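FKBP-type peptidyl-prolyl cis-trans isomerase FkpA (Escherichia coli, PDB 1Q6I) catalyses the cis-trans isomerization of peptide bonds preceding proline in the periplasm and acts as a protein-folding chaperone. Local coordinates at residues V142-K147 with V218-V223; L192-E197 with L214-E219. One frame throughout, in Å; residues are numbered along the deposited sequence.

Both contacts are antiparallel strand pairings in the FKBP-type isomerase domain, and strand 214-223 serves both. Interaction 1 joins its C-terminal half to strand 141-150; interaction 2 joins its first part to the end of strand 189-194. Along the chain 142-147 comes first, then 192-197, and the shared strand closes both pairings near the C-terminus. The contacts lie about 13 Å apart, between centres, in one sheet. V218 and E219 belong to both, and the pairing with strand 141-150 runs on past interaction 1, where D217 N approaches K147 O at 2.9 Å, a probable hydrogen bond. Y146 and F216 pack on each other and both rings touch FK5, so the two pairings together build part of the ligand pocket.

Interaction 1: residues V142-K147 with V218-V223; sequences VVVNYK and VELLDV. With FK5 (8-deethyl-8-[but-3-enyl]-ascomycin), chain C.
V143 faces both L221 and D222, a classic beta bulge where strands 141-150 and 214-223 pair in the antiparallel sheet of the FKBP domain. The carbonyl O of V143 takes two N-H groups there: L221 N at 2.9 Å, nearly in line with the C=O bond, and D222 N in a weak bond at 3.3 Å. V143 N in turn donates to D222 O. Beyond the bulge the register moves by one residue, and N145 and E219 form a hydrogen-bonded pair, E219 N reaching N145 O at 2.9 Å with an almost straight N-H...O angle of 172°.

Side chains of V142, V144, V218 and L220 gather on the buried face. L220 has CG anti to its backbone N (chi1 177°), and its CD1 branch lies against V142 CB at 3.9 Å and near V144 CG1. That same CG1 meets V218 CG1 at 4.1 Å, the two valines meeting at a slant. On the other face lie V143, N145 and D222, V143 CG2 resting against D222 CB. L221 points toward 142-147; its CD1 comes slantwise to N145 ND2 at 3.7 Å and crosses V143 at about a right angle near CG1. The carboxylate of D222 leads away to a salt bridge with K186.

Farther out, strand 166-169 adjoins 142-147 through backbone bonds of V142 with F168 and V144 with L166, and W177 of helix 175-180 touches V144 and V218. Y146, with CG between its backbone N and carbonyl carbon (chi1 69°), carries its ring into the ligand pocket. Its OH is hydrogen-bonded to R162 and to D157, itself hydrogen-bonded to FK5, which would limit ring movement; W177 meets the ring edge-to-face. Over one face of the Y146 ring, FK5 C5 sits toward the rim, 3.7 Å from CZ.

Interaction 2: residues L192-E197 with L214-E219; sequences LVIPPE and LVFDVE. With FK5 (8-deethyl-8-[but-3-enyl]-ascomycin), chain C.
L192 and F216 exchange two backbone hydrogen bonds, both 2.7 Å: L192 N to F216 O and F216 N to L192 O. A second reciprocal pair joins I194 and L214, with I194 N to L214 O at 2.7 Å and an N-H...O angle of 178°. Between them V193 and V215 form the non-hydrogen-bonded pair of this antiparallel sheet, part of the FKBP fold.

Side-chain packing divides between two faces. On one, V193 CG2 approaches V215 CG2, and from helix 70-111 F110 and R107 touch V193 and Y106 touches V215. On the other, I194 extends its chain (chi2 175°) so that CD1 meets F216 CD2 obliquely at 3.6 Å, while L192 CG comes near V218 CG2.

Aromatic and ligand contacts centre on F216, which lines the pocket holding FK5, a macrolide of the FK506 type that occupies the active site of FKBPs. W177 meets its ring edge-to-face, and F156 lies with its plane at about 90°. FK5 O4 comes to the ring edge, in plane, 3.6 Å from CE1.

Short backbone bonds fix the strands and apolar side chains pack on both faces; the weakly positive C-H edge of F216, rather than its pi face, probably meets the ligand oxygen.

Interaction 1: residues V142-K147 with V218-V223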
ATOM      1  N   VAL A 142     -24.626  32.798   6.467  1.00 22.83           N
ATOM      2  CA  VAL A 142     -24.607  32.979   7.898  1.00 22.78           C
ATOM      3  C   VAL A 142     -23.183  32.838   8.386  1.00 22.93           C
ATOM      4  O   VAL A 142     -22.379  32.074   7.810  1.00 20.14           O
ATOM      5  CB  VAL A 142     -25.490  31.964   8.663  1.00 23.65           C
ATOM      6  CG1 VAL A 142     -26.988  32.152   8.315  1.00 25.35           C
ATOM      7  CG2 VAL A 142     -25.045  30.528   8.424  1.00 23.16           C
ATOM      8  N   VAL A 143     -22.889  33.605   9.438  1.00 22.64           N
ATOM      9  CA  VAL A 143     -21.617  33.561  10.145  1.00 22.52           C
ATOM     10  C   VAL A 143     -21.929  33.118  11.594  1.00 22.65           C
ATOM     11  O   VAL A 143     -22.749  33.765  12.266  1.00 22.90           O
ATOM     12  CB  VAL A 143     -20.935  34.955  10.182  1.00 23.52           C
ATOM     13  CG1 VAL A 143     -19.575  34.870  10.852  1.00 22.18           C
ATOM     14  CG2 VAL A 143     -20.822  35.585   8.803  1.00 21.60           C
ATOM     15  N   VAL A 144     -21.270  32.057  12.080  1.00 22.19           N
ATOM     16  CA  VAL A 144     -21.530  31.506  13.407  1.00 22.39           C
ATOM     17  C   VAL A 144     -20.318  31.059  14.185  1.00 23.73           C
ATOM     18  O   VAL A 144     -19.295  30.701  13.598  1.00 25.73           O
ATOM     19  CB  VAL A 144     -22.367  30.199  13.273  1.00 23.73           C
ATOM     20  CG1 VAL A 144     -23.678  30.463  12.565  1.00 22.27           C
ATOM     21  CG2 VAL A 144     -21.587  29.100  12.493  1.00 23.90           C
ATOM     22  N   ASN A 145     -20.414  31.089  15.513  1.00 22.82           N
ATOM     23  CA  ASN A 145     -19.485  30.335  16.315  1.00 22.27           C
ATOM     24  C   ASN A 145     -20.275  29.099  16.764  1.00 20.70           C
ATOM     25  O   ASN A 145     -21.485  29.145  16.944  1.00 19.29           O
ATOM     26  CB  ASN A 145     -18.955  31.100  17.514  1.00 22.30           C
ATOM     27  CG  ASN A 145     -17.943  32.159  17.125  1.00 23.48           C
ATOM     28  OD1 ASN A 145     -16.906  31.878  16.476  1.00 25.17           O
ATOM     29  ND2 ASN A 145     -18.226  33.381  17.527  1.00 22.41           N
ATOM     30  N   TYR A 146     -19.601  27.979  16.923  1.00 21.51           N
ATOM     31  CA  TYR A 146     -20.301  26.774  17.385  1.00 22.11           C
ATOM     32  C   TYR A 146     -19.372  25.783  18.071  1.00 21.70           C
ATOM     33  O   TYR A 146     -18.157  25.804  17.951  1.00 22.49           O
ATOM     34  CB  TYR A 146     -21.044  26.080  16.233  1.00 21.59           C
ATOM     35  CG  TYR A 146     -20.115  25.472  15.243  1.00 23.63           C
ATOM     36  CD1 TYR A 146     -19.598  26.240  14.232  1.00 24.30           C
ATOM     37  CD2 TYR A 146     -19.687  24.141  15.353  1.00 23.46           C
ATOM     38  CE1 TYR A 146     -18.709  25.742  13.330  1.00 23.52           C
ATOM     39  CE2 TYR A 146     -18.775  23.622  14.439  1.00 23.22           C
ATOM     40  CZ  TYR A 146     -18.285  24.443  13.420  1.00 24.65           C
ATOM     41  OH  TYR A 146     -17.348  24.014  12.475  1.00 25.33           O
ATOM     42  N   LYS A 147     -19.990  24.876  18.778  1.00 22.51           N
ATOM     43  CA  LYS A 147     -19.302  23.828  19.438  1.00 22.12           C
ATOM     44  C   LYS A 147     -20.174  22.654  19.162  1.00 22.52           C
ATOM     45  O   LYS A 147     -21.398  22.759  19.342  1.00 21.70           O
ATOM     46  CB  LYS A 147     -19.291  24.144  20.905  1.00 24.04           C
ATOM     47  CG  LYS A 147     -18.698  23.118  21.759  1.00 27.89           C
ATOM     48  CD  LYS A 147     -18.392  23.715  23.142  1.00 30.73           C
ATOM     49  CE  LYS A 147     -19.581  23.621  24.072  1.00 33.15           C
ATOM     50  NZ  LYS A 147     -19.082  23.511  25.474  1.00 35.30           N
ATOM     51  N   VAL A 218     -24.751  26.844  19.170  1.00 24.24           N
ATOM     52  CA  VAL A 218     -24.533  27.816  18.152  1.00 22.55           C
ATOM     53  C   VAL A 218     -24.822  29.263  18.551  1.00 24.77           C
ATOM     54  O   VAL A 218     -25.861  29.556  19.175  1.00 26.63           O
ATOM     55  CB  VAL A 218     -25.457  27.501  16.992  1.00 22.06           C
ATOM     56  CG1 VAL A 218     -25.081  28.293  15.772  1.00 24.12           C
ATOM     57  CG2 VAL A 218     -25.403  26.070  16.657  1.00 24.80           C
ATOM     58  N   GLU A 219     -23.929  30.171  18.161  1.00 24.52           N
ATOM     59  CA  GLU A 219     -24.205  31.600  18.244  1.00 25.98           C
ATOM     60  C   GLU A 219     -24.258  32.160  16.812  1.00 25.92           C
ATOM     61  O   GLU A 219     -23.325  31.965  16.039  1.00 24.38           O
ATOM     62  CB  GLU A 219     -23.156  32.343  19.070  1.00 28.45           C
ATOM     63  CG  GLU A 219     -23.071  31.872  20.504  1.00 30.85           C
ATOM     64  CD  GLU A 219     -22.061  32.624  21.337  1.00 36.43           C
ATOM     65  OE1 GLU A 219     -21.171  33.359  20.772  1.00 38.82           O
ATOM     66  OE2 GLU A 219     -22.159  32.446  22.583  1.00 38.44           O
ATOM     67  N   LEU A 220     -25.369  32.824  16.455  1.00 25.20           N
ATOM     68  CA  LEU A 220     -25.523  33.443  15.126  1.00 25.22           C
ATOM     69  C   LEU A 220     -25.111  34.912  15.115  1.00 25.59           C
ATOM     70  O   LEU A 220     -25.794  35.773  15.700  1.00 24.94           O
ATOM     71  CB  LEU A 220     -26.953  33.297  14.632  1.00 24.95           C
ATOM     72  CG  LEU A 220     -27.423  33.894  13.321  1.00 22.87           C
ATOM     73  CD1 LEU A 220     -26.643  33.331  12.149  1.00 24.41           C
ATOM     74  CD2 LEU A 220     -28.877  33.561  13.201  1.00 23.52           C
ATOM     75  N   LEU A 221     -23.987  35.186  14.445  1.00 26.36           N
ATOM     76  CA  LEU A 221     -23.392  36.535  14.423  1.00 26.41           C
ATOM     77  C   LEU A 221     -23.881  37.407  13.281  1.00 26.03           C
ATOM     78  O   LEU A 221     -24.043  38.612  13.448  1.00 25.13           O
ATOM     79  CB  LEU A 221     -21.885  36.457  14.296  1.00 26.90           C
ATOM     80  CG  LEU A 221     -21.184  35.558  15.289  1.00 29.96           C
ATOM     81  CD1 LEU A 221     -19.710  35.609  14.943  1.00 31.66           C
ATOM     82  CD2 LEU A 221     -21.431  36.064  16.709  1.00 31.17           C
ATOM     83  N   ASP A 222     -24.091  36.820  12.114  1.00 25.53           N
ATOM     84  CA  ASP A 222     -24.546  37.615  10.987  1.00 26.27           C
ATOM     85  C   ASP A 222     -25.366  36.795  10.003  1.00 25.57           C
ATOM     86  O   ASP A 222     -25.232  35.566   9.883  1.00 24.29           O
ATOM     87  CB  ASP A 222     -23.347  38.263  10.265  1.00 27.06           C
ATOM     88  CG  ASP A 222     -23.691  39.630   9.649  1.00 29.47           C
ATOM     89  OD1 ASP A 222     -24.740  40.241  10.030  1.00 28.64           O
ATOM     90  OD2 ASP A 222     -22.936  40.183   8.801  1.00 29.54           O
ATOM     91  N   VAL A 223     -26.235  37.508   9.312  1.00 25.61           N
ATOM     92  CA  VAL A 223     -27.109  36.943   8.309  1.00 25.06           C
ATOM     93  C   VAL A 223     -26.944  37.934   7.198  1.00 26.84           C
ATOM     94  O   VAL A 223     -27.220  39.113   7.382  1.00 27.19           O
ATOM     95  CB  VAL A 223     -28.559  36.912   8.775  1.00 24.28           C
ATOM     96  CG1 VAL A 223     -29.484  36.460   7.632  1.00 25.22           C
ATOM     97  CG2 VAL A 223     -28.704  36.026   9.985  1.00 22.42           C
TER
HETATM   98  C1  FK5 C 301     -21.920  21.066   8.260  1.00 30.54           C
HETATM   99  C2  FK5 C 301     -21.992  21.155   9.766  1.00 30.59           C
HETATM  100  C3  FK5 C 301     -22.872  22.104  10.547  1.00 28.76           C
HETATM  101  C4  FK5 C 301     -22.247  23.454  10.321  1.00 27.83           C
HETATM  102  C5  FK5 C 301     -20.846  23.520  10.947  1.00 29.20           C
HETATM  103  C6  FK5 C 301     -19.947  22.341  10.551  1.00 30.42           C
HETATM  104  C8  FK5 C 301     -20.367  19.975  11.070  1.00 34.16           C
HETATM  105  C9  FK5 C 301     -19.188  19.884  11.757  1.00 37.77           C
HETATM  106  C10 FK5 C 301     -17.971  19.280  11.110  1.00 39.38           C
HETATM  107  C11 FK5 C 301     -18.181  17.948  10.377  1.00 39.30           C
HETATM  108  C12 FK5 C 301     -16.946  17.560   9.552  1.00 39.08           C
HETATM  109  C13 FK5 C 301     -16.422  18.729   8.735  1.00 39.56           C
HETATM  110  C14 FK5 C 301     -16.261  19.946   9.615  1.00 40.88           C
HETATM  111  C15 FK5 C 301     -15.761  21.178   8.861  1.00 40.93           C
HETATM  112  C16 FK5 C 301     -14.265  21.369   8.986  1.00 42.36           C
HETATM  113  C17 FK5 C 301     -13.443  21.029   7.749  1.00 42.14           C
HETATM  114  C18 FK5 C 301     -14.274  20.882   6.462  1.00 42.45           C
HETATM  115  C19 FK5 C 301     -14.252  22.103   5.548  1.00 40.86           C
HETATM  116  C20 FK5 C 301     -14.500  21.900   4.114  1.00 40.57           C
HETATM  117  C21 FK5 C 301     -15.353  22.853   3.330  1.00 39.83           C
HETATM  118  C22 FK5 C 301     -16.824  22.500   3.388  1.00 39.12           C
HETATM  119  C23 FK5 C 301     -17.679  22.978   4.526  1.00 37.47           C
HETATM  120  C24 FK5 C 301     -19.074  22.345   4.487  1.00 37.23           C
HETATM  121  C25 FK5 C 301     -19.484  22.223   5.940  1.00 35.86           C
HETATM  122  C26 FK5 C 301     -20.717  21.399   6.308  1.00 36.07           C
HETATM  123  C27 FK5 C 301     -20.594  20.139   5.569  1.00 33.90           C
HETATM  124  C28 FK5 C 301     -21.535  19.937   4.492  1.00 33.47           C
HETATM  125  C29 FK5 C 301     -21.663  18.633   3.801  1.00 31.51           C
HETATM  126  C30 FK5 C 301     -22.885  17.890   4.322  1.00 32.18           C
HETATM  127  C31 FK5 C 301     -23.157  16.634   3.491  1.00 31.30           C
HETATM  128  C32 FK5 C 301     -23.296  17.056   2.054  1.00 31.40           C
HETATM  129  C33 FK5 C 301     -22.016  17.699   1.556  1.00 31.66           C
HETATM  130  C34 FK5 C 301     -21.811  18.976   2.334  1.00 30.99           C
HETATM  131  C35 FK5 C 301     -18.523  16.820  11.324  1.00 38.43           C
HETATM  132  C36 FK5 C 301     -12.649  19.773   8.099  1.00 41.93           C
HETATM  133  C37 FK5 C 301     -14.017  23.498   6.047  1.00 40.60           C
HETATM  134  C38 FK5 C 301     -14.810  22.877   1.902  1.00 41.00           C
HETATM  135  C39 FK5 C 301     -14.440  24.298   1.530  1.00 41.60           C
HETATM  136  C40 FK5 C 301     -13.182  24.563   0.819  1.00 41.66           C
HETATM  137  C41 FK5 C 301     -19.756  23.636   6.391  1.00 37.38           C
HETATM  138  C42 FK5 C 301     -19.543  19.150   5.968  1.00 35.54           C
HETATM  139  C43 FK5 C 301     -15.093  17.347   7.308  1.00 43.31           C
HETATM  140  C44 FK5 C 301     -15.804  23.550   9.153  1.00 43.41           C
HETATM  141  C45 FK5 C 301     -24.257  14.829   4.619  1.00 30.57           C
HETATM  142  N7  FK5 C 301     -20.746  21.091  10.495  1.00 31.58           N
HETATM  143  O1  FK5 C 301     -20.792  21.146   7.731  1.00 33.07           O
HETATM  144  O2  FK5 C 301     -23.076  21.004   7.473  1.00 31.54           O
HETATM  145  O3  FK5 C 301     -21.147  18.846  10.972  1.00 37.93           O
HETATM  146  O4  FK5 C 301     -19.086  20.380  13.059  1.00 38.33           O
HETATM  147  O5  FK5 C 301     -17.542  20.229  10.142  1.00 40.41           O
HETATM  148  O6  FK5 C 301     -17.069  19.097  12.233  1.00 37.81           O
HETATM  149  O7  FK5 C 301     -15.164  18.466   8.167  1.00 43.55           O
HETATM  150  O8  FK5 C 301     -16.382  22.298   9.432  1.00 42.10           O
HETATM  151  O9  FK5 C 301     -17.475  21.748   2.412  1.00 38.78           O
HETATM  152  O10 FK5 C 301     -20.005  23.164   3.831  1.00 35.21           O
HETATM  153  O11 FK5 C 301     -24.368  16.025   3.877  1.00 31.94           O
HETATM  154  O12 FK5 C 301     -23.621  15.966   1.243  1.00 33.33           O

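Interaction 2: residues L192-E197 with L214-E219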
ATOM      1  N   LEU A 192     -28.856  22.987  19.248  1.00 24.67           N
ATOM      2  CA  LEU A 192     -29.483  22.093  18.306  1.00 25.22           C
ATOM      3  C   LEU A 192     -29.113  20.671  18.679  1.00 24.55           C
ATOM      4  O   LEU A 192     -27.960  20.373  18.892  1.00 25.54           O
ATOM      5  CB  LEU A 192     -29.016  22.401  16.878  1.00 26.66           C
ATOM      6  CG  LEU A 192     -29.209  23.800  16.256  1.00 29.65           C
ATOM      7  CD1 LEU A 192     -28.781  23.773  14.777  1.00 31.19           C
ATOM      8  CD2 LEU A 192     -30.638  24.274  16.306  1.00 29.82           C
ATOM      9  N   VAL A 193     -30.117  19.812  18.766  1.00 24.75           N
ATOM     10  CA  VAL A 193     -29.943  18.401  19.062  1.00 24.69           C
ATOM     11  C   VAL A 193     -30.498  17.671  17.848  1.00 23.91           C
ATOM     12  O   VAL A 193     -31.714  17.556  17.662  1.00 21.51           O
ATOM     13  CB  VAL A 193     -30.629  18.053  20.355  1.00 24.27           C
ATOM     14  CG1 VAL A 193     -30.720  16.545  20.575  1.00 24.18           C
ATOM     15  CG2 VAL A 193     -29.859  18.706  21.459  1.00 24.61           C
ATOM     16  N   ILE A 194     -29.565  17.217  17.011  1.00 23.90           N
ATOM     17  CA  ILE A 194     -29.884  16.766  15.667  1.00 23.46           C
ATOM     18  C   ILE A 194     -29.811  15.272  15.502  1.00 24.18           C
ATOM     19  O   ILE A 194     -28.767  14.666  15.725  1.00 24.35           O
ATOM     20  CB  ILE A 194     -28.936  17.460  14.660  1.00 24.64           C
ATOM     21  CG1 ILE A 194     -28.889  18.982  14.884  1.00 25.28           C
ATOM     22  CG2 ILE A 194     -29.344  17.171  13.219  1.00 23.14           C
ATOM     23  CD1 ILE A 194     -27.830  19.750  13.965  1.00 24.61           C
ATOM     24  N   PRO A 195     -30.938  14.680  15.112  1.00 24.52           N
ATOM     25  CA  PRO A 195     -30.992  13.264  14.761  1.00 26.06           C
ATOM     26  C   PRO A 195     -30.103  12.950  13.567  1.00 25.70           C
ATOM     27  O   PRO A 195     -29.939  13.805  12.686  1.00 24.07           O
ATOM     28  CB  PRO A 195     -32.444  13.028  14.326  1.00 26.18           C
ATOM     29  CG  PRO A 195     -33.190  14.200  14.654  1.00 26.84           C
ATOM     30  CD  PRO A 195     -32.248  15.331  15.000  1.00 24.95           C
ATOM     31  N   PRO A 196     -29.555  11.737  13.543  1.00 24.63           N
ATOM     32  CA  PRO A 196     -28.664  11.306  12.456  1.00 24.93           C
ATOM     33  C   PRO A 196     -29.243  11.514  11.096  1.00 24.69           C
ATOM     34  O   PRO A 196     -28.495  11.811  10.181  1.00 23.33           O
ATOM     35  CB  PRO A 196     -28.493   9.787  12.690  1.00 24.98           C
ATOM     36  CG  PRO A 196     -29.254   9.425  13.929  1.00 23.74           C
ATOM     37  CD  PRO A 196     -29.733  10.699  14.570  1.00 24.79           C
ATOM     38  N   GLU A 197     -30.555  11.366  10.940  1.00 26.63           N
ATOM     39  CA  GLU A 197     -31.122  11.499   9.603  1.00 28.81           C
ATOM     40  C   GLU A 197     -31.151  12.932   9.126  1.00 28.35           C
ATOM     41  O   GLU A 197     -31.416  13.165   7.967  1.00 29.15           O
ATOM     42  CB  GLU A 197     -32.513  10.869   9.482  1.00 31.22           C
ATOM     43  CG  GLU A 197     -33.319  10.890  10.760  1.00 36.04           C
ATOM     44  CD  GLU A 197     -32.876   9.805  11.753  1.00 38.28           C
ATOM     45  OE1 GLU A 197     -32.803   8.611  11.359  1.00 36.81           O
ATOM     46  OE2 GLU A 197     -32.603  10.160  12.919  1.00 37.04           O
ATOM     47  N   LEU A 214     -26.266  14.545  17.030  1.00 23.98           N
ATOM     48  CA  LEU A 214     -25.289  15.590  17.331  1.00 23.61           C
ATOM     49  C   LEU A 214     -25.891  16.718  18.149  1.00 22.84           C
ATOM     50  O   LEU A 214     -27.001  17.131  17.899  1.00 22.28           O
ATOM     51  CB  LEU A 214     -24.675  16.160  16.056  1.00 23.78           C
ATOM     52  CG  LEU A 214     -24.268  15.151  14.991  1.00 24.35           C
ATOM     53  CD1 LEU A 214     -23.687  15.934  13.820  1.00 24.33           C
ATOM     54  CD2 LEU A 214     -23.257  14.082  15.525  1.00 23.52           C
ATOM     55  N   VAL A 215     -25.104  17.240  19.084  1.00 21.37           N
ATOM     56  CA  VAL A 215     -25.488  18.343  19.928  1.00 20.89           C
ATOM     57  C   VAL A 215     -24.649  19.572  19.526  1.00 23.51           C
ATOM     58  O   VAL A 215     -23.427  19.590  19.686  1.00 25.26           O
ATOM     59  CB  VAL A 215     -25.168  18.005  21.405  1.00 21.37           C
ATOM     60  CG1 VAL A 215     -25.475  19.168  22.366  1.00 21.69           C
ATOM     61  CG2 VAL A 215     -25.901  16.752  21.861  1.00 20.82           C
ATOM     62  N   PHE A 216     -25.279  20.617  19.016  1.00 24.74           N
ATOM     63  CA  PHE A 216     -24.520  21.815  18.691  1.00 24.28           C
ATOM     64  C   PHE A 216     -24.956  23.014  19.543  1.00 24.26           C
ATOM     65  O   PHE A 216     -26.165  23.296  19.667  1.00 23.86           O
ATOM     66  CB  PHE A 216     -24.757  22.164  17.235  1.00 24.52           C
ATOM     67  CG  PHE A 216     -24.021  21.294  16.267  1.00 25.51           C
ATOM     68  CD1 PHE A 216     -22.708  21.549  15.963  1.00 27.82           C
ATOM     69  CD2 PHE A 216     -24.654  20.257  15.637  1.00 26.09           C
ATOM     70  CE1 PHE A 216     -22.039  20.775  15.081  1.00 27.82           C
ATOM     71  CE2 PHE A 216     -23.990  19.486  14.765  1.00 26.96           C
ATOM     72  CZ  PHE A 216     -22.682  19.745  14.471  1.00 27.45           C
ATOM     73  N   ASP A 217     -23.997  23.714  20.125  1.00 23.94           N
ATOM     74  CA  ASP A 217     -24.271  25.035  20.720  1.00 25.96           C
ATOM     75  C   ASP A 217     -23.792  26.116  19.748  1.00 25.48           C
ATOM     76  O   ASP A 217     -22.596  26.254  19.540  1.00 24.51           O
ATOM     77  CB  ASP A 217     -23.549  25.208  22.033  1.00 27.05           C
ATOM     78  CG  ASP A 217     -23.960  24.191  23.031  1.00 31.97           C
ATOM     79  OD1 ASP A 217     -25.196  24.088  23.288  1.00 35.32           O
ATOM     80  OD2 ASP A 217     -23.131  23.443  23.596  1.00 36.98           O
ATOM     81  N   VAL A 218     -24.751  26.844  19.170  1.00 24.24           N
ATOM     82  CA  VAL A 218     -24.533  27.816  18.152  1.00 22.55           C
ATOM     83  C   VAL A 218     -24.822  29.263  18.551  1.00 24.77           C
ATOM     84  O   VAL A 218     -25.861  29.556  19.175  1.00 26.63           O
ATOM     85  CB  VAL A 218     -25.457  27.501  16.992  1.00 22.06           C
ATOM     86  CG1 VAL A 218     -25.081  28.293  15.772  1.00 24.12           C
ATOM     87  CG2 VAL A 218     -25.403  26.070  16.657  1.00 24.80           C
ATOM     88  N   GLU A 219     -23.929  30.171  18.161  1.00 24.52           N
ATOM     89  CA  GLU A 219     -24.205  31.600  18.244  1.00 25.98           C
ATOM     90  C   GLU A 219     -24.258  32.160  16.812  1.00 25.92           C
ATOM     91  O   GLU A 219     -23.325  31.965  16.039  1.00 24.38           O
ATOM     92  CB  GLU A 219     -23.156  32.343  19.070  1.00 28.45           C
ATOM     93  CG  GLU A 219     -23.071  31.872  20.504  1.00 30.85           C
ATOM     94  CD  GLU A 219     -22.061  32.624  21.337  1.00 36.43           C
ATOM     95  OE1 GLU A 219     -21.171  33.359  20.772  1.00 38.82           O
ATOM     96  OE2 GLU A 219     -22.159  32.446  22.583  1.00 38.44           O
TER
HETATM   97  C1  FK5 C 301     -21.920  21.066   8.260  1.00 30.54           C
HETATM   98  C2  FK5 C 301     -21.992  21.155   9.766  1.00 30.59           C
HETATM   99  C3  FK5 C 301     -22.872  22.104  10.547  1.00 28.76           C
HETATM  100  C4  FK5 C 301     -22.247  23.454  10.321  1.00 27.83           C
HETATM  101  C5  FK5 C 301     -20.846  23.520  10.947  1.00 29.20           C
HETATM  102  C6  FK5 C 301     -19.947  22.341  10.551  1.00 30.42           C
HETATM  103  C8  FK5 C 301     -20.367  19.975  11.070  1.00 34.16           C
HETATM  104  C9  FK5 C 301     -19.188  19.884  11.757  1.00 37.77           C
HETATM  105  C10 FK5 C 301     -17.971  19.280  11.110  1.00 39.38           C
HETATM  106  C11 FK5 C 301     -18.181  17.948  10.377  1.00 39.30           C
HETATM  107  C12 FK5 C 301     -16.946  17.560   9.552  1.00 39.08           C
HETATM  108  C13 FK5 C 301     -16.422  18.729   8.735  1.00 39.56           C
HETATM  109  C14 FK5 C 301     -16.261  19.946   9.615  1.00 40.88           C
HETATM  110  C15 FK5 C 301     -15.761  21.178   8.861  1.00 40.93           C
HETATM  111  C16 FK5 C 301     -14.265  21.369   8.986  1.00 42.36           C
HETATM  112  C17 FK5 C 301     -13.443  21.029   7.749  1.00 42.14           C
HETATM  113  C18 FK5 C 301     -14.274  20.882   6.462  1.00 42.45           C
HETATM  114  C19 FK5 C 301     -14.252  22.103   5.548  1.00 40.86           C
HETATM  115  C20 FK5 C 301     -14.500  21.900   4.114  1.00 40.57           C
HETATM  116  C21 FK5 C 301     -15.353  22.853   3.330  1.00 39.83           C
HETATM  117  C22 FK5 C 301     -16.824  22.500   3.388  1.00 39.12           C
HETATM  118  C23 FK5 C 301     -17.679  22.978   4.526  1.00 37.47           C
HETATM  119  C24 FK5 C 301     -19.074  22.345   4.487  1.00 37.23           C
HETATM  120  C25 FK5 C 301     -19.484  22.223   5.940  1.00 35.86           C
HETATM  121  C26 FK5 C 301     -20.717  21.399   6.308  1.00 36.07           C
HETATM  122  C27 FK5 C 301     -20.594  20.139   5.569  1.00 33.90           C
HETATM  123  C28 FK5 C 301     -21.535  19.937   4.492  1.00 33.47           C
HETATM  124  C29 FK5 C 301     -21.663  18.633   3.801  1.00 31.51           C
HETATM  125  C30 FK5 C 301     -22.885  17.890   4.322  1.00 32.18           C
HETATM  126  C31 FK5 C 301     -23.157  16.634   3.491  1.00 31.30           C
HETATM  127  C32 FK5 C 301     -23.296  17.056   2.054  1.00 31.40           C
HETATM  128  C33 FK5 C 301     -22.016  17.699   1.556  1.00 31.66           C
HETATM  129  C34 FK5 C 301     -21.811  18.976   2.334  1.00 30.99           C
HETATM  130  C35 FK5 C 301     -18.523  16.820  11.324  1.00 38.43           C
HETATM  131  C36 FK5 C 301     -12.649  19.773   8.099  1.00 41.93           C
HETATM  132  C37 FK5 C 301     -14.017  23.498   6.047  1.00 40.60           C
HETATM  133  C38 FK5 C 301     -14.810  22.877   1.902  1.00 41.00           C
HETATM  134  C39 FK5 C 301     -14.440  24.298   1.530  1.00 41.60           C
HETATM  135  C40 FK5 C 301     -13.182  24.563   0.819  1.00 41.66           C
HETATM  136  C41 FK5 C 301     -19.756  23.636   6.391  1.00 37.38           C
HETATM  137  C42 FK5 C 301     -19.543  19.150   5.968  1.00 35.54           C
HETATM  138  C43 FK5 C 301     -15.093  17.347   7.308  1.00 43.31           C
HETATM  139  C44 FK5 C 301     -15.804  23.550   9.153  1.00 43.41           C
HETATM  140  C45 FK5 C 301     -24.257  14.829   4.619  1.00 30.57           C
HETATM  141  N7  FK5 C 301     -20.746  21.091  10.495  1.00 31.58           N
HETATM  142  O1  FK5 C 301     -20.792  21.146   7.731  1.00 33.07           O
HETATM  143  O2  FK5 C 301     -23.076  21.004   7.473  1.00 31.54           O
HETATM  144  O3  FK5 C 301     -21.147  18.846  10.972  1.00 37.93           O
HETATM  145  O4  FK5 C 301     -19.086  20.380  13.059  1.00 38.33           O
HETATM  146  O5  FK5 C 301     -17.542  20.229  10.142  1.00 40.41           O
HETATM  147  O6  FK5 C 301     -17.069  19.097  12.233  1.00 37.81           O
HETATM  148  O7  FK5 C 301     -15.164  18.466   8.167  1.00 43.55           O
HETATM  149  O8  FK5 C 301     -16.382  22.298   9.432  1.00 42.10           O
HETATM  150  O9  FK5 C 301     -17.475  21.748   2.412  1.00 38.78           O
HETATM  151  O10 FK5 C 301     -20.005  23.164   3.831  1.00 35.21           O
HETATM  152  O11 FK5 C 301     -24.368  16.025   3.877  1.00 31.94           O
HETATM  153  O12 FK5 C 301     -23.621  15.966   1.243  1.00 33.33           O